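Long-range contact in glycoside Hydrolase (Bacteroides uniformis, PDB 5T99), which probably hydrolyses terminal beta-galactosidic linkages in agarose-derived oligosaccharides as a family 2 glycoside hydrolase, and binds the sugar mimic D-galacto-isofagomine: residues I410-Q421 / D442-Y453. Numbering follows the deposited sequence.
With GIF (D-galacto-isofagomine), chain C; EDO (1,2-ethanediol), chain P; EDO (1,2-ethanediol), chain J.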
# COMPACT_ATOMS: atom_id res chain seq x y z
N ILE A 410 -12.38 2.89 5.96
CA ILE A 410 -13.42 2.62 6.96
C ILE A 410 -13.06 3.03 8.38
O ILE A 410 -13.97 3.10 9.20
CB ILE A 410 -13.88 1.14 6.95
CG1 ILE A 410 -12.71 0.16 7.18
CG2 ILE A 410 -14.58 0.84 5.63
CD1 ILE A 410 -13.14 -1.25 7.52
N MET A 411 -11.79 3.26 8.67
CA MET A 411 -11.38 3.75 9.98
C MET A 411 -10.24 4.76 9.87
O MET A 411 -9.46 4.72 8.92
CB MET A 411 -10.93 2.60 10.87
CG MET A 411 -11.87 1.42 10.99
SD MET A 411 -11.32 0.36 12.35
CE MET A 411 -12.17 -1.18 12.01
N TRP A 412 -10.16 5.67 10.84
CA TRP A 412 -9.01 6.54 11.03
C TRP A 412 -8.20 6.00 12.20
O TRP A 412 -8.65 6.07 13.35
CB TRP A 412 -9.45 7.98 11.31
CG TRP A 412 -10.38 8.55 10.30
CD1 TRP A 412 -11.71 8.81 10.48
CD2 TRP A 412 -10.08 8.91 8.96
NE1 TRP A 412 -12.24 9.33 9.33
CE2 TRP A 412 -11.26 9.40 8.38
CE3 TRP A 412 -8.91 8.87 8.18
CZ2 TRP A 412 -11.32 9.85 7.05
CZ3 TRP A 412 -8.96 9.32 6.87
CH2 TRP A 412 -10.16 9.80 6.31
N SER A 413 -7.01 5.44 11.94
CA SER A 413 -6.14 4.95 13.01
C SER A 413 -5.22 6.09 13.45
O SER A 413 -4.42 6.57 12.65
CB SER A 413 -5.34 3.73 12.55
OG SER A 413 -4.61 3.15 13.62
N ILE A 414 -5.36 6.51 14.71
CA ILE A 414 -4.64 7.68 15.23
C ILE A 414 -3.19 7.42 15.63
O ILE A 414 -2.41 8.36 15.83
CB ILE A 414 -5.36 8.36 16.43
CG1 ILE A 414 -5.68 7.35 17.54
CG2 ILE A 414 -6.62 9.06 15.95
CD1 ILE A 414 -6.06 7.99 18.86
N GLY A 415 -2.82 6.16 15.75
CA GLY A 415 -1.45 5.82 16.10
C GLY A 415 -1.22 4.33 16.17
O GLY A 415 -2.16 3.52 16.23
N ASN A 416 0.06 3.97 16.19
CA ASN A 416 0.48 2.59 16.32
C ASN A 416 1.49 2.42 17.44
O ASN A 416 2.55 3.06 17.41
CB ASN A 416 1.11 2.12 15.01
CG ASN A 416 1.84 0.82 15.17
OD1 ASN A 416 1.22 -0.24 15.30
ND2 ASN A 416 3.17 0.88 15.18
N GLU A 417 1.17 1.56 18.39
CA GLU A 417 2.09 1.16 19.48
C GLU A 417 2.72 2.34 20.22
O GLU A 417 3.88 2.28 20.62
CB GLU A 417 3.19 0.23 18.94
CG GLU A 417 2.66 -1.02 18.26
CD GLU A 417 3.72 -2.06 17.98
OE1 GLU A 417 4.89 -1.69 17.73
OE2 GLU A 417 3.37 -3.25 17.99
N ILE A 418 1.96 3.41 20.40
CA ILE A 418 2.51 4.64 20.97
C ILE A 418 2.90 4.49 22.44
O ILE A 418 2.25 3.77 23.19
CB ILE A 418 1.58 5.86 20.75
CG1 ILE A 418 0.28 5.81 21.59
CG2 ILE A 418 1.35 6.08 19.26
CD1 ILE A 418 -0.76 4.75 21.28
N LEU A 419 3.98 5.16 22.84
CA LEU A 419 4.53 5.01 24.21
C LEU A 419 3.59 5.54 25.32
O LEU A 419 3.66 5.09 26.47
CB LEU A 419 5.92 5.65 24.32
CG LEU A 419 7.09 4.75 23.90
CD1 LEU A 419 6.82 3.94 22.63
CD2 LEU A 419 8.36 5.57 23.75
N GLU A 420 2.69 6.45 24.94
CA GLU A 420 1.67 6.99 25.84
C GLU A 420 0.73 5.92 26.41
O GLU A 420 0.07 6.17 27.42
CB GLU A 420 0.85 8.11 25.14
CG GLU A 420 1.60 9.43 24.92
CD GLU A 420 2.57 9.45 23.72
OE1 GLU A 420 2.78 8.40 23.04
OE2 GLU A 420 3.14 10.53 23.44
N GLN A 421 0.68 4.73 25.81
CA GLN A 421 0.00 3.58 26.42
C GLN A 421 0.41 3.33 27.89
O GLN A 421 -0.43 2.94 28.71
CB GLN A 421 0.30 2.30 25.64
CG GLN A 421 -0.35 2.19 24.27
CD GLN A 421 0.22 1.02 23.52
OE1 GLN A 421 -0.37 -0.06 23.49
NE2 GLN A 421 1.40 1.20 22.95
N ASP A 442 -14.67 14.01 10.37
CA ASP A 442 -15.39 12.96 9.65
C ASP A 442 -16.03 11.96 10.63
O ASP A 442 -15.45 10.91 10.94
CB ASP A 442 -14.46 12.24 8.65
CG ASP A 442 -15.19 11.18 7.84
OD1 ASP A 442 -16.35 11.45 7.45
OD2 ASP A 442 -14.61 10.08 7.60
N PRO A 443 -17.26 12.29 11.11
CA PRO A 443 -17.99 11.34 11.95
C PRO A 443 -18.56 10.12 11.21
O PRO A 443 -19.13 9.26 11.87
CB PRO A 443 -19.12 12.18 12.54
CG PRO A 443 -19.34 13.25 11.53
CD PRO A 443 -17.99 13.56 10.95
N THR A 444 -18.40 10.04 9.88
CA THR A 444 -18.91 8.90 9.09
C THR A 444 -18.02 7.65 9.13
O THR A 444 -18.35 6.64 8.49
CB THR A 444 -19.14 9.26 7.60
OG1 THR A 444 -17.88 9.33 6.92
CG2 THR A 444 -19.89 10.58 7.47
N ARG A 445 -16.89 7.75 9.84
CA ARG A 445 -15.94 6.65 9.96
C ARG A 445 -15.38 6.65 11.38
O ARG A 445 -15.05 7.71 11.90
CB ARG A 445 -14.78 6.85 8.99
CG ARG A 445 -15.14 6.71 7.52
CD ARG A 445 -13.90 6.90 6.65
NE ARG A 445 -14.19 6.91 5.22
CZ ARG A 445 -14.67 7.93 4.52
NH1 ARG A 445 -14.98 9.09 5.09
NH2 ARG A 445 -14.88 7.78 3.21
N PRO A 446 -15.28 5.46 12.00
CA PRO A 446 -14.76 5.39 13.37
C PRO A 446 -13.26 5.63 13.48
O PRO A 446 -12.52 5.36 12.54
CB PRO A 446 -15.09 3.96 13.80
CG PRO A 446 -15.19 3.20 12.53
CD PRO A 446 -15.84 4.15 11.58
N SER A 447 -12.84 6.13 14.64
CA SER A 447 -11.43 6.19 15.00
C SER A 447 -10.99 4.85 15.58
O SER A 447 -11.79 4.10 16.13
CB SER A 447 -11.20 7.28 16.04
OG SER A 447 -11.92 7.02 17.24
N THR A 448 -9.70 4.58 15.47
CA THR A 448 -9.12 3.38 16.04
C THR A 448 -7.66 3.65 16.38
O THR A 448 -7.14 4.75 16.15
CB THR A 448 -9.27 2.19 15.06
OG1 THR A 448 -8.91 0.95 15.69
CG2 THR A 448 -8.42 2.40 13.82
N CYS A 449 -7.00 2.63 16.94
CA CYS A 449 -5.61 2.71 17.34
C CYS A 449 -5.08 1.29 17.54
O CYS A 449 -5.86 0.38 17.86
CB CYS A 449 -5.48 3.53 18.64
SG CYS A 449 -3.81 4.09 19.05
N GLY A 450 -3.78 1.10 17.32
CA GLY A 450 -3.15 -0.22 17.44
C GLY A 450 -2.37 -0.33 18.74
O GLY A 450 -1.34 0.33 18.89
N PHE A 451 -2.86 -1.15 19.67
CA PHE A 451 -2.27 -1.26 21.01
C PHE A 451 -1.43 -2.52 21.20
O PHE A 451 -1.96 -3.63 21.12
CB PHE A 451 -3.37 -1.24 22.08
CG PHE A 451 -4.23 -0.01 22.05
CD1 PHE A 451 -3.67 1.25 22.26
CD2 PHE A 451 -5.61 -0.10 21.82
CE1 PHE A 451 -4.48 2.38 22.25
CE2 PHE A 451 -6.41 1.03 21.80
CZ PHE A 451 -5.84 2.28 22.02
N ASN A 452 -0.14 -2.34 21.47
CA ASN A 452 0.77 -3.47 21.77
C ASN A 452 1.00 -3.74 23.24
O ASN A 452 1.42 -4.84 23.59
CB ASN A 452 2.12 -3.33 21.06
CG ASN A 452 2.89 -2.08 21.47
OD1 ASN A 452 2.32 -1.07 21.88
ND2 ASN A 452 4.21 -2.14 21.31
N TYR A 453 0.75 -2.76 24.12
CA TYR A 453 0.89 -3.03 25.55
C TYR A 453 -0.44 -3.66 26.01
O TYR A 453 -1.51 -3.35 25.46
CB TYR A 453 1.22 -1.77 26.34
CG TYR A 453 2.55 -1.08 26.03
CD1 TYR A 453 3.35 -1.44 24.95
CD2 TYR A 453 2.97 -0.00 26.81
CE1 TYR A 453 4.54 -0.77 24.68
CE2 TYR A 453 4.15 0.68 26.54
CZ TYR A 453 4.93 0.29 25.47
OH TYR A 453 6.10 0.95 25.18
C GIF C . 5.16 -2.50 14.69
N GIF C . 4.96 -3.74 15.43
O GIF C . 7.39 -7.30 14.55
C1 GIF C . 5.71 -2.81 13.31
O1 GIF C . 7.98 -3.10 14.04
C2 GIF C . 6.90 -3.76 13.38
O2 GIF C . 6.11 -1.59 12.68
C3 GIF C . 6.56 -5.05 14.12
C4 GIF C . 6.01 -4.73 15.51
C5 GIF C . 7.78 -5.96 14.22
C1 EDO P . 4.45 -6.06 20.21
O1 EDO P . 3.92 -6.43 21.50
C2 EDO P . 5.82 -5.39 20.35
O2 EDO P . 6.08 -4.64 19.16
C1 EDO J . -17.74 8.29 1.29
O1 EDO J . -17.26 9.54 1.84
C2 EDO J . -18.12 8.40 -0.19
O2 EDO J . -17.29 7.58 -1.05
O HOH W 1 5.97 0.36 21.43
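Two neighbouring parallel strands of the family 2 TIM barrel, 410-416 and 447-451, meet here, and the C-terminal end of the first brings N416 and E417 into the galacto-isofagomine pocket. W412 N donates to P446 O at 2.9 Å, and W412 O receives T448 N in return; I414 N to T448 O continues the ladder. A beta bulge between S413 and N416 then shifts the register by one, after which G450 N reaches G415 O and E417 N reaches G450 O (2.8 Å).

Beyond the strands, the carboxylate of E417 stacks on the N452 amide, their planes 19° apart. E417 OE2 lies 3.1 Å from the ligand's N, a weak hydrogen bond. Q421 NE2 comes to N452 OD1 nearly in line with its C=O, the two amides almost coplanar (2.7 Å), and the other N-H of Q421 NE2 goes to I418 O. Q421 CG stands anti to the carbonyl carbon (chi1 -71°) and the chain runs out extended, bringing OE1 to Y453 N at 3.0 Å and NE2 over one face of the tyrosine ring. A leucine in place of Q421 would probably leave N452 OD1 and Y453 N without these partners and the N452 amide freer to turn against the E417 carboxylate.

At the opposite end, the indole NE1 of W412 meets D442 OD2 in the ring plane (3.0 Å); R445 NH1 comes to the same oxygen from above the carboxylate plane as a salt bridge, so two donors grip it.

Helix 427-441 completes the beta-alpha-beta crossover, packing on W412, I414 and S447, while strands 366-370 and 468-472 extend the barrel sheet beyond strands 409-416 and 447-451, respectively.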